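Local coordinates for TATA-binding protein (Sulfolobus acidocaldarius, PDB 1MP9) that probably acts as a general transcription factor of archaea, binding the TATA box promoter element near the start site so that RNA polymerase can transcribe the gene, at residues 24-29 with 96-101; 58-63 with 70-75; 121-126 with 184-189; 11-16 with 170-175. One frame throughout, in Å; residues are numbered along the deposited sequence.

Interaction 1. Residues 24-29 with 96-101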
loop_
_atom_site.group_PDB
_atom_site.type_symbol
_atom_site.label_atom_id
_atom_site.label_comp_id
_atom_site.label_asym_id
_atom_site.label_seq_id
_atom_site.Cartn_x
_atom_site.Cartn_y
_atom_site.Cartn_z
ATOM N N LEU A 24 -21.879 11.153 18.622
ATOM C CA LEU A 24 -22.536 11.936 19.661
ATOM C C LEU A 24 -24.053 11.816 19.565
ATOM O O LEU A 24 -24.788 12.534 20.251
ATOM C CB LEU A 24 -22.115 13.407 19.583
ATOM C CG LEU A 24 -20.626 13.663 19.767
ATOM C CD1 LEU A 24 -20.375 15.149 19.924
ATOM C CD2 LEU A 24 -20.124 12.923 20.995
ATOM N N ASP A 25 -24.505 10.911 18.701
ATOM C CA ASP A 25 -25.930 10.624 18.490
ATOM C C ASP A 25 -26.844 11.851 18.651
ATOM O O ASP A 25 -27.630 11.937 19.601
ATOM C CB ASP A 25 -26.361 9.486 19.441
ATOM C CG ASP A 25 -27.753 8.933 19.127
ATOM O OD1 ASP A 25 -28.046 8.637 17.943
ATOM O OD2 ASP A 25 -28.553 8.781 20.077
ATOM N N GLN A 26 -26.717 12.788 17.707
ATOM C CA GLN A 26 -27.502 14.028 17.663
ATOM C C GLN A 26 -26.977 14.927 16.545
ATOM O O GLN A 26 -25.779 14.928 16.240
ATOM C CB GLN A 26 -27.379 14.796 18.967
ATOM C CG GLN A 26 -25.963 15.160 19.260
ATOM C CD GLN A 26 -25.832 16.010 20.476
ATOM O OE1 GLN A 26 -26.392 17.093 20.535
ATOM N NE2 GLN A 26 -25.086 15.528 21.469
ATOM N N THR A 27 -27.873 15.697 15.948
ATOM C CA THR A 27 -27.498 16.620 14.888
ATOM C C THR A 27 -26.915 17.856 15.561
ATOM O O THR A 27 -27.342 18.242 16.655
ATOM C CB THR A 27 -28.716 16.950 14.051
ATOM O OG1 THR A 27 -29.149 15.742 13.401
ATOM C CG2 THR A 27 -28.403 18.030 13.016
ATOM N N LEU A 28 -25.917 18.461 14.927
ATOM C CA LEU A 28 -25.247 19.606 15.519
ATOM C C LEU A 28 -25.208 20.791 14.579
ATOM O O LEU A 28 -25.031 20.635 13.371
ATOM C CB LEU A 28 -23.801 19.236 15.905
ATOM C CG LEU A 28 -23.462 18.211 17.005
ATOM C CD1 LEU A 28 -21.961 17.869 16.890
ATOM C CD2 LEU A 28 -23.764 18.752 18.405
ATOM N N ASP A 29 -25.374 21.976 15.151
ATOM C CA ASP A 29 -25.324 23.214 14.398
ATOM C C ASP A 29 -23.874 23.679 14.577
ATOM O O ASP A 29 -23.495 24.211 15.625
ATOM C CB ASP A 29 -26.312 24.228 14.989
ATOM C CG ASP A 29 -26.254 25.584 14.297
ATOM O OD1 ASP A 29 -25.166 25.996 13.837
ATOM O OD2 ASP A 29 -27.303 26.264 14.233
ATOM N N MET A 96 -23.258 21.844 24.447
ATOM C CA MET A 96 -23.957 20.656 23.970
ATOM C C MET A 96 -24.263 19.687 25.092
ATOM O O MET A 96 -23.540 19.610 26.081
ATOM C CB MET A 96 -23.174 19.948 22.844
ATOM C CG MET A 96 -21.985 19.131 23.276
ATOM S SD MET A 96 -21.356 18.147 21.886
ATOM C CE MET A 96 -22.470 16.808 21.926
ATOM N N GLN A 97 -25.359 18.958 24.933
ATOM C CA GLN A 97 -25.777 17.993 25.935
ATOM C C GLN A 97 -25.657 16.605 25.351
ATOM O O GLN A 97 -25.771 16.430 24.136
ATOM C CB GLN A 97 -27.233 18.234 26.342
ATOM C CG GLN A 97 -27.559 19.662 26.757
ATOM C CD GLN A 97 -26.640 20.195 27.845
ATOM O OE1 GLN A 97 -25.418 20.270 27.605
ATOM N NE2 GLN A 97 -27.135 20.547 28.943
ATOM N N LEU A 98 -25.420 15.621 26.217
ATOM C CA LEU A 98 -25.314 14.238 25.783
ATOM C C LEU A 98 -26.395 13.409 26.477
ATOM O O LEU A 98 -26.563 13.480 27.702
ATOM C CB LEU A 98 -23.927 13.679 26.104
ATOM C CG LEU A 98 -22.832 14.012 25.085
ATOM C CD1 LEU A 98 -22.588 15.517 25.053
ATOM C CD2 LEU A 98 -21.562 13.278 25.446
ATOM N N THR A 99 -27.140 12.635 25.697
ATOM C CA THR A 99 -28.194 11.812 26.274
ATOM C C THR A 99 -27.581 10.575 26.913
ATOM O O THR A 99 -27.950 10.183 28.020
ATOM C CB THR A 99 -29.214 11.376 25.197
ATOM O OG1 THR A 99 -29.734 12.534 24.532
ATOM C CG2 THR A 99 -30.362 10.612 25.827
ATOM N N GLY A 100 -26.633 9.967 26.212
ATOM C CA GLY A 100 -25.990 8.781 26.738
ATOM C C GLY A 100 -24.498 8.761 26.480
ATOM O O GLY A 100 -23.961 9.701 25.887
ATOM N N LYS A 101 -23.827 7.698 26.927
ATOM C CA LYS A 101 -22.387 7.568 26.738
ATOM C C LYS A 101 -22.027 7.373 25.265
ATOM O O LYS A 101 -22.517 6.456 24.609
ATOM C CB LYS A 101 -21.842 6.390 27.548
ATOM C CG LYS A 101 -22.150 6.473 29.031
ATOM C CD LYS A 101 -21.618 7.773 29.623
ATOM C CE LYS A 101 -22.309 8.120 30.936
ATOM N NZ LYS A 101 -21.892 9.469 31.408
#
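Q26 and Q97 supply the polar link between these two loops. The side-chain amide of Q26 gives its NE2 to the backbone O of Q97 at 2.9 Å, and the same NE2 reaches back 3.2 Å to O of L24. Both bonds are bent, with N-H...O angles of 143°. The L24 carbonyl lies close to the plane of the amide, whereas the Q97 carbonyl sits 25° out of it. The two acceptors lie in different directions from the nitrogen, which limits rotation of the amide and ties both backbones to one group.

The apolar part gathers round M96. Its chain bends at the last torsion (chi3 -81°), and this brings the thioether end against L24, whose side chain it crosses at about a right angle. SD of M96 lies 3.7 Å from CD1 of L24. CE of M96 comes within 3.3 Å of CD1 of L24, tighter than usual, so the methyl position is doubtful. CD2 of L28 adds a looser contact, 4.2 Å from CE of M96.

M96 and L98 also rest on L91 and I88 of helix 77-93, and D29 caps helix 30-36 at A32. The arrangement lies at the outer end of the TBP saddle, where the turn leaving strand 12-23, in the first repeat, packs on the connection from helix 77-93 to strand 103-114.

Interaction 2. Residues 58-63 with 70-75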
loop_
_atom_site.group_PDB
_atom_site.type_symbol
_atom_site.label_atom_id
_atom_site.label_comp_id
_atom_site.label_asym_id
_atom_site.label_seq_id
_atom_site.Cartn_x
_atom_site.Cartn_y
_atom_site.Cartn_z
ATOM N N LYS A 58 -0.939 16.462 20.916
ATOM C CA LYS A 58 -1.462 17.039 19.697
ATOM C C LYS A 58 -2.581 16.130 19.195
ATOM O O LYS A 58 -2.349 14.987 18.793
ATOM C CB LYS A 58 -0.346 17.163 18.653
ATOM C CG LYS A 58 -0.725 17.910 17.372
ATOM C CD LYS A 58 0.490 18.074 16.449
ATOM C CE LYS A 58 1.517 19.059 17.032
ATOM N NZ LYS A 58 2.883 18.931 16.417
ATOM N N ILE A 59 -3.804 16.630 19.251
ATOM C CA ILE A 59 -4.947 15.857 18.792
ATOM C C ILE A 59 -5.858 16.733 17.959
ATOM O O ILE A 59 -6.019 17.917 18.269
ATOM C CB ILE A 59 -5.790 15.343 19.970
ATOM C CG1 ILE A 59 -4.939 14.467 20.884
ATOM C CG2 ILE A 59 -6.975 14.539 19.444
ATOM C CD1 ILE A 59 -4.554 13.153 20.261
ATOM N N THR A 60 -6.422 16.174 16.891
ATOM C CA THR A 60 -7.360 16.948 16.106
ATOM C C THR A 60 -8.681 16.221 16.095
ATOM O O THR A 60 -8.747 15.001 15.968
ATOM C CB THR A 60 -6.892 17.193 14.675
ATOM O OG1 THR A 60 -5.733 18.032 14.707
ATOM C CG2 THR A 60 -7.994 17.928 13.851
ATOM N N SER A 61 -9.745 16.988 16.273
ATOM C CA SER A 61 -11.077 16.415 16.262
ATOM C C SER A 61 -11.852 17.111 15.165
ATOM O O SER A 61 -11.855 18.340 15.086
ATOM C CB SER A 61 -11.756 16.649 17.610
ATOM O OG SER A 61 -13.007 15.980 17.643
ATOM N N LEU A 62 -12.473 16.336 14.290
ATOM C CA LEU A 62 -13.282 16.915 13.205
ATOM C C LEU A 62 -14.713 16.568 13.587
ATOM O O LEU A 62 -15.044 15.380 13.719
ATOM C CB LEU A 62 -12.915 16.276 11.862
ATOM C CG LEU A 62 -11.410 16.309 11.559
ATOM C CD1 LEU A 62 -11.123 15.551 10.296
ATOM C CD2 LEU A 62 -10.943 17.775 11.402
ATOM N N ILE A 63 -15.546 17.604 13.751
ATOM C CA ILE A 63 -16.925 17.432 14.188
ATOM C C ILE A 63 -17.926 17.722 13.074
ATOM O O ILE A 63 -17.987 18.827 12.533
ATOM C CB ILE A 63 -17.186 18.335 15.437
ATOM C CG1 ILE A 63 -16.201 17.949 16.543
ATOM C CG2 ILE A 63 -18.605 18.141 15.980
ATOM C CD1 ILE A 63 -16.170 18.922 17.730
ATOM N N VAL A 70 -14.583 12.688 14.303
ATOM C CA VAL A 70 -13.410 11.900 13.950
ATOM C C VAL A 70 -12.260 12.476 14.777
ATOM O O VAL A 70 -12.021 13.677 14.735
ATOM C CB VAL A 70 -13.061 12.010 12.453
ATOM C CG1 VAL A 70 -11.712 11.260 12.188
ATOM C CG2 VAL A 70 -14.189 11.369 11.589
ATOM N N VAL A 71 -11.560 11.620 15.520
ATOM C CA VAL A 71 -10.444 12.049 16.361
ATOM C C VAL A 71 -9.160 11.410 15.850
ATOM O O VAL A 71 -9.085 10.188 15.661
ATOM C CB VAL A 71 -10.712 11.659 17.825
ATOM C CG1 VAL A 71 -9.545 12.069 18.724
ATOM C CG2 VAL A 71 -12.000 12.367 18.293
ATOM N N THR A 72 -8.148 12.239 15.625
ATOM C CA THR A 72 -6.897 11.755 15.091
ATOM C C THR A 72 -5.707 12.294 15.878
ATOM O O THR A 72 -5.787 13.383 16.464
ATOM C CB THR A 72 -6.781 12.163 13.607
ATOM O OG1 THR A 72 -5.627 11.575 13.038
ATOM C CG2 THR A 72 -6.692 13.700 13.470
ATOM N N GLY A 73 -4.623 11.522 15.915
ATOM C CA GLY A 73 -3.433 11.961 16.629
ATOM C C GLY A 73 -2.985 11.122 17.816
ATOM O O GLY A 73 -1.783 11.095 18.128
ATOM N N ALA A 74 -3.910 10.425 18.481
ATOM C CA ALA A 74 -3.541 9.613 19.652
ATOM C C ALA A 74 -2.644 8.440 19.243
ATOM O O ALA A 74 -2.808 7.880 18.148
ATOM C CB ALA A 74 -4.786 9.088 20.338
ATOM N N LYS A 75 -1.700 8.071 20.109
ATOM C CA LYS A 75 -0.785 6.975 19.805
ATOM C C LYS A 75 -1.012 5.770 20.664
ATOM O O LYS A 75 -0.226 4.839 20.611
ATOM C CB LYS A 75 0.671 7.428 19.920
ATOM C CG LYS A 75 1.013 8.457 18.869
ATOM C CD LYS A 75 2.387 9.085 19.036
ATOM C CE LYS A 75 2.554 10.201 18.001
ATOM N NZ LYS A 75 3.898 10.866 18.000
#
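The flat groups here are the peptide groups on either side of T60, T72, L62 and V70, meeting edge to edge through N-H and C=O within an antiparallel beta hairpin of the TBP saddle. On one face of this two-stranded unit stand the side chains of T60, L62, V70 and T72. On the other stand S61 and V71. At one edge strand 50-54 continues the sheet, and at the other strand 12-23 does so.

The strand axes, 4.7 Å apart, run at 166°. T60 and T72 form a hydrogen-bonded pair, with N of T60 2.9 Å from O of T72, and L62 pairs likewise with V70, N of L62 being 2.7 Å from O of V70. All four N-H...O bonds are nearly straight. Between these pairs S61 and V71 make the non-hydrogen-bonded pair.

The S61 face is covered by helix 77-93, whose I87 touches S61. The face of L62, V70 and T72 receives F126 of the second subunit. This side, in TBP relatives, is the DNA-binding underside. S61 OG, buried beside CG2 of V71, finds no polar partner.

I59, at the start of its strand, reaches across to V71 and to the chain leaving the other strand. CG2 of I59, anti to the backbone N, lies 3.6 Å from CG1 of V71, while CD1 of I59 extends to 4.1 Å from CB of A74. G73 (phi 117°) turns the chain at a point where a CB would strike O of K58, whose nearest approach to CA of G73 is 3.9 Å.

Interaction 3. Residues 121-126 with 184-189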
loop_
_atom_site.group_PDB
_atom_site.type_symbol
_atom_site.label_atom_id
_atom_site.label_comp_id
_atom_site.label_asym_id
_atom_site.label_seq_id
_atom_site.Cartn_x
_atom_site.Cartn_y
_atom_site.Cartn_z
ATOM N N LEU A 121 14.586 -7.211 -0.799
ATOM C CA LEU A 121 13.316 -6.941 -1.483
ATOM C C LEU A 121 13.192 -7.567 -2.884
ATOM O O LEU A 121 12.109 -8.062 -3.250
ATOM C CB LEU A 121 13.086 -5.434 -1.559
ATOM C CG LEU A 121 13.098 -4.687 -0.214
ATOM C CD1 LEU A 121 12.831 -3.226 -0.464
ATOM C CD2 LEU A 121 12.044 -5.268 0.729
ATOM N N ASP A 122 14.296 -7.551 -3.643
ATOM C CA ASP A 122 14.336 -8.141 -4.994
ATOM C C ASP A 122 13.969 -9.615 -4.889
ATOM O O ASP A 122 13.199 -10.132 -5.703
ATOM C CB ASP A 122 15.743 -8.059 -5.608
ATOM C CG ASP A 122 16.123 -6.652 -6.075
ATOM O OD1 ASP A 122 15.488 -6.106 -7.001
ATOM O OD2 ASP A 122 17.093 -6.087 -5.532
ATOM N N LYS A 123 14.516 -10.289 -3.878
ATOM C CA LYS A 123 14.241 -11.703 -3.695
ATOM C C LYS A 123 12.849 -11.958 -3.156
ATOM O O LYS A 123 12.157 -12.864 -3.638
ATOM C CB LYS A 123 15.266 -12.339 -2.767
ATOM C CG LYS A 123 15.104 -13.847 -2.626
ATOM C CD LYS A 123 16.200 -14.420 -1.740
ATOM C CE LYS A 123 16.085 -15.952 -1.652
ATOM N NZ LYS A 123 17.169 -16.511 -0.825
ATOM N N ALA A 124 12.445 -11.180 -2.148
ATOM C CA ALA A 124 11.126 -11.322 -1.560
ATOM C C ALA A 124 10.022 -11.033 -2.603
ATOM O O ALA A 124 8.963 -11.693 -2.611
ATOM C CB ALA A 124 10.968 -10.352 -0.330
ATOM N N ALA A 125 10.273 -10.060 -3.474
ATOM C CA ALA A 125 9.290 -9.673 -4.484
ATOM C C ALA A 125 8.837 -10.837 -5.356
ATOM O O ALA A 125 7.696 -10.863 -5.799
ATOM C CB ALA A 125 9.828 -8.581 -5.360
ATOM N N PHE A 126 9.719 -11.790 -5.619
ATOM C CA PHE A 126 9.320 -12.905 -6.445
ATOM C C PHE A 126 9.010 -14.189 -5.693
ATOM O O PHE A 126 8.669 -15.185 -6.311
ATOM C CB PHE A 126 10.372 -13.144 -7.516
ATOM C CG PHE A 126 10.437 -12.044 -8.528
ATOM C CD1 PHE A 126 11.639 -11.377 -8.776
ATOM C CD2 PHE A 126 9.277 -11.609 -9.163
ATOM C CE1 PHE A 126 11.685 -10.275 -9.642
ATOM C CE2 PHE A 126 9.300 -10.497 -10.035
ATOM C CZ PHE A 126 10.510 -9.827 -10.271
ATOM N N GLU A 184 11.292 -17.689 6.438
ATOM C CA GLU A 184 11.010 -18.952 5.758
ATOM C C GLU A 184 11.553 -18.938 4.320
ATOM O O GLU A 184 12.200 -19.893 3.879
ATOM C CB GLU A 184 9.500 -19.184 5.785
ATOM C CG GLU A 184 9.038 -20.570 5.474
ATOM C CD GLU A 184 7.741 -20.538 4.697
ATOM O OE1 GLU A 184 6.820 -19.787 5.105
ATOM O OE2 GLU A 184 7.646 -21.246 3.674
ATOM N N LEU A 185 11.326 -17.843 3.604
ATOM C CA LEU A 185 11.791 -17.701 2.222
ATOM C C LEU A 185 13.275 -17.298 2.149
ATOM O O LEU A 185 13.806 -17.082 1.060
ATOM C CB LEU A 185 10.944 -16.655 1.491
ATOM C CG LEU A 185 9.426 -16.937 1.370
ATOM C CD1 LEU A 185 8.707 -15.668 0.918
ATOM C CD2 LEU A 185 9.183 -18.111 0.359
ATOM N N ASP A 186 13.944 -17.237 3.295
ATOM C CA ASP A 186 15.366 -16.864 3.328
ATOM C C ASP A 186 15.624 -15.502 2.641
ATOM O O ASP A 186 16.499 -15.361 1.773
ATOM C CB ASP A 186 16.218 -17.946 2.662
ATOM C CG ASP A 186 17.714 -17.691 2.836
ATOM O OD1 ASP A 186 18.121 -17.028 3.809
ATOM O OD2 ASP A 186 18.490 -18.161 2.001
ATOM N N CYS A 187 14.859 -14.503 3.064
ATOM C CA CYS A 187 14.951 -13.161 2.516
ATOM C C CYS A 187 15.456 -12.118 3.507
ATOM O O CYS A 187 15.358 -10.914 3.238
ATOM C CB CYS A 187 13.567 -12.740 2.000
ATOM S SG CYS A 187 13.075 -13.558 0.441
ATOM N N VAL A 188 15.977 -12.548 4.653
ATOM C CA VAL A 188 16.476 -11.576 5.619
ATOM C C VAL A 188 17.897 -11.898 6.042
ATOM O O VAL A 188 18.332 -13.053 5.990
ATOM C CB VAL A 188 15.581 -11.467 6.877
ATOM C CG1 VAL A 188 14.141 -11.023 6.477
ATOM C CG2 VAL A 188 15.547 -12.779 7.620
ATOM N N LYS A 189 18.633 -10.855 6.400
ATOM C CA LYS A 189 20.020 -10.995 6.845
ATOM C C LYS A 189 20.049 -10.260 8.175
ATOM O O LYS A 189 19.767 -9.058 8.222
ATOM C CB LYS A 189 20.962 -10.319 5.853
ATOM C CG LYS A 189 22.431 -10.457 6.231
ATOM C CD LYS A 189 23.333 -10.447 4.988
ATOM C CE LYS A 189 24.827 -10.365 5.382
ATOM N NZ LYS A 189 25.649 -10.657 4.176
#
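A Schellman motif closes helix 168-184 at D186, and K123 and A124 of helix 121-127 pack against the turn and the residue that follows it, C187. D186 has the positive phi of this motif (55°), and its carbonyl is met by K123. The lysine, extended throughout (chi1 -175°), stretches over C187 to get there: CG of K123 passes 3.7 Å from SG of C187, and NZ of K123 ends 2.9 Å from O of D186. The donor is tilted 35° from the carbonyl plane. The D186 carboxylate stands farther off, OD2 of D186 3.5 Å from NZ of K123, a longer salt bridge. The same NZ also gives a hydrogen bond to O of Q46 of the second subunit. With an alanine in place of K123, the D186 carboxylate would probably be left without its countercharge, and both the D186 and Q46 carbonyls without this donor.

Alongside the lysine chain SG of C187 packs on the helix, 3.6 Å from N of A124 and 3.9 Å from CB of A124.

L182 of helix 168-184 touches both A124 and C187, L141 of strand 141-145 touches A124, and past C187 the chain enters strand 188-189, which pairs with strand 118-119 just ahead of helix 121-127.

Interaction 4. Residues 11-16 with 170-175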
loop_
_atom_site.group_PDB
_atom_site.type_symbol
_atom_site.label_atom_id
_atom_site.label_comp_id
_atom_site.label_asym_id
_atom_site.label_seq_id
_atom_site.Cartn_x
_atom_site.Cartn_y
_atom_site.Cartn_z
ATOM N N ALA A 11 11.608 -7.896 16.343
ATOM C CA ALA A 11 10.843 -6.772 15.800
ATOM C C ALA A 11 10.208 -5.935 16.887
ATOM O O ALA A 11 9.721 -6.462 17.881
ATOM C CB ALA A 11 9.777 -7.279 14.849
ATOM N N VAL A 12 10.241 -4.622 16.693
ATOM C CA VAL A 12 9.679 -3.655 17.623
ATOM C C VAL A 12 8.588 -2.878 16.894
ATOM O O VAL A 12 8.814 -2.325 15.799
ATOM C CB VAL A 12 10.763 -2.680 18.121
ATOM C CG1 VAL A 12 10.130 -1.589 19.008
ATOM C CG2 VAL A 12 11.839 -3.476 18.911
ATOM N N VAL A 13 7.404 -2.857 17.504
ATOM C CA VAL A 13 6.249 -2.193 16.938
ATOM C C VAL A 13 5.992 -0.870 17.657
ATOM O O VAL A 13 6.068 -0.812 18.875
ATOM C CB VAL A 13 4.967 -3.078 17.079
ATOM C CG1 VAL A 13 3.725 -2.290 16.588
ATOM C CG2 VAL A 13 5.130 -4.388 16.271
ATOM N N ASN A 14 5.699 0.177 16.892
ATOM C CA ASN A 14 5.386 1.480 17.456
ATOM C C ASN A 14 4.094 2.007 16.824
ATOM O O ASN A 14 3.974 2.019 15.596
ATOM C CB ASN A 14 6.524 2.455 17.155
ATOM C CG ASN A 14 6.367 3.760 17.888
ATOM O OD1 ASN A 14 6.355 3.786 19.124
ATOM N ND2 ASN A 14 6.250 4.860 17.143
ATOM N N ILE A 15 3.129 2.433 17.636
ATOM C CA ILE A 15 1.894 3.000 17.088
ATOM C C ILE A 15 2.169 4.454 16.770
ATOM O O ILE A 15 2.598 5.213 17.630
ATOM C CB ILE A 15 0.757 2.906 18.061
ATOM C CG1 ILE A 15 0.468 1.418 18.289
ATOM C CG2 ILE A 15 -0.502 3.662 17.493
ATOM C CD1 ILE A 15 -0.725 1.143 19.153
ATOM N N GLU A 16 1.967 4.826 15.515
ATOM C CA GLU A 16 2.208 6.195 15.073
ATOM C C GLU A 16 0.940 7.039 15.167
ATOM O O GLU A 16 1.011 8.227 15.427
ATOM C CB GLU A 16 2.685 6.189 13.614
ATOM C CG GLU A 16 3.990 5.403 13.360
ATOM C CD GLU A 16 5.160 5.955 14.164
ATOM O OE1 GLU A 16 5.049 7.088 14.658
ATOM O OE2 GLU A 16 6.188 5.261 14.307
ATOM N N GLU A 170 -3.790 -7.011 16.007
ATOM C CA GLU A 170 -3.712 -7.296 14.568
ATOM C C GLU A 170 -2.400 -6.719 14.029
ATOM O O GLU A 170 -1.746 -7.326 13.160
ATOM C CB GLU A 170 -4.876 -6.651 13.806
ATOM C CG GLU A 170 -6.246 -7.067 14.281
ATOM C CD GLU A 170 -7.338 -6.396 13.475
ATOM O OE1 GLU A 170 -7.249 -5.179 13.209
ATOM O OE2 GLU A 170 -8.293 -7.100 13.096
ATOM N N VAL A 171 -2.032 -5.527 14.502
ATOM C CA VAL A 171 -0.773 -4.953 14.045
ATOM C C VAL A 171 0.351 -5.914 14.362
ATOM O O VAL A 171 1.160 -6.267 13.475
ATOM C CB VAL A 171 -0.456 -3.636 14.720
ATOM C CG1 VAL A 171 0.993 -3.215 14.344
ATOM C CG2 VAL A 171 -1.468 -2.555 14.256
ATOM N N HIS A 172 0.407 -6.362 15.617
ATOM C CA HIS A 172 1.464 -7.281 16.003
ATOM C C HIS A 172 1.407 -8.606 15.282
ATOM O O HIS A 172 2.446 -9.211 15.003
ATOM C CB HIS A 172 1.475 -7.519 17.515
ATOM C CG HIS A 172 2.052 -6.385 18.286
ATOM N ND1 HIS A 172 1.324 -5.261 18.624
ATOM C CD2 HIS A 172 3.280 -6.217 18.825
ATOM C CE1 HIS A 172 2.078 -4.456 19.353
ATOM N NE2 HIS A 172 3.270 -5.018 19.492
ATOM N N LYS A 173 0.210 -9.076 14.984
ATOM C CA LYS A 173 0.109 -10.330 14.255
ATOM C C LYS A 173 0.677 -10.191 12.837
ATOM O O LYS A 173 1.406 -11.060 12.339
ATOM C CB LYS A 173 -1.341 -10.771 14.113
ATOM C CG LYS A 173 -1.471 -12.018 13.237
ATOM C CD LYS A 173 -2.914 -12.516 13.196
ATOM C CE LYS A 173 -3.070 -13.722 12.248
ATOM N NZ LYS A 173 -4.507 -14.150 12.277
ATOM N N ALA A 174 0.343 -9.097 12.178
ATOM C CA ALA A 174 0.838 -8.902 10.820
ATOM C C ALA A 174 2.378 -8.815 10.774
ATOM O O ALA A 174 3.003 -9.361 9.867
ATOM C CB ALA A 174 0.201 -7.632 10.228
ATOM N N VAL A 175 2.979 -8.133 11.743
ATOM C CA VAL A 175 4.441 -7.978 11.755
ATOM C C VAL A 175 5.118 -9.334 11.939
ATOM O O VAL A 175 5.967 -9.698 11.149
ATOM C CB VAL A 175 4.899 -6.951 12.874
ATOM C CG1 VAL A 175 6.423 -6.922 12.984
ATOM C CG2 VAL A 175 4.383 -5.540 12.518
HETATM O O HOH W 1 4.614 -2.541 20.884
#
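V13 lies over one face of the H172 imidazole. CG2 of V13 is 3.5 Å above the H172 ring plane, displaced toward the rim. It stands 4.0 Å from the H172 centroid, 26° off the normal, a CH-pi contact. CB of V13 comes 3.5 Å from NE2 of H172, so the branch point as well as a methyl covers the ring. At the ring edge, in its plane, a water bonded to NE2 also donates to O of V13, 3.0 Å away, bridging the side chain to the strand backbone. ND1 is held by the carbonyl of E168, one turn earlier, and the two bonds probably limit the ring's rotation. With an alanine at this position, V13 would probably lose the cover over its CB and CG2, and the water its link to the helix.

Strand 12-16 begins the long strand of the TBP saddle that runs into the first repeat, and its start packs on helix 170-175 of the second. Their axes pass 9.6 Å apart at 144°.

The other branch of V13, anti to the backbone N (chi1 175°), runs obliquely against V171, CG1 to CG1 at 3.7 Å. CG2 of V13 also touches CG2 of V175 at 4.0 Å. Two residues before V13, CB of A11 meets CG1 of V175 at 3.9 Å, while V175 and V171 rest on A113 and A111 of strand 103-114.

Overall arrangement
Interaction 4 encloses interaction 1 along the chain, which encloses interaction 2; interaction 3 follows both inner ones and alternates with interaction 4. Interactions 1 and 3 mark opposite ends of the saddle, their centres about 52 Å apart. Interaction 2 touches interaction 1 where L28 CD1 meets I63 CG2 at 3.5 Å, and interaction 4 through K75 against I15 and E16, since strands 68-72 and 12-23 are neighbours in the antiparallel sheet. The centres of interactions 3 and 4, along helix 168-184, are about 20 Å apart. The sheet spans both repeats, and interaction 4 joins the start of strand 12-23 to the helix of the second repeat. Interactions 2 and 3 both face the second subunit.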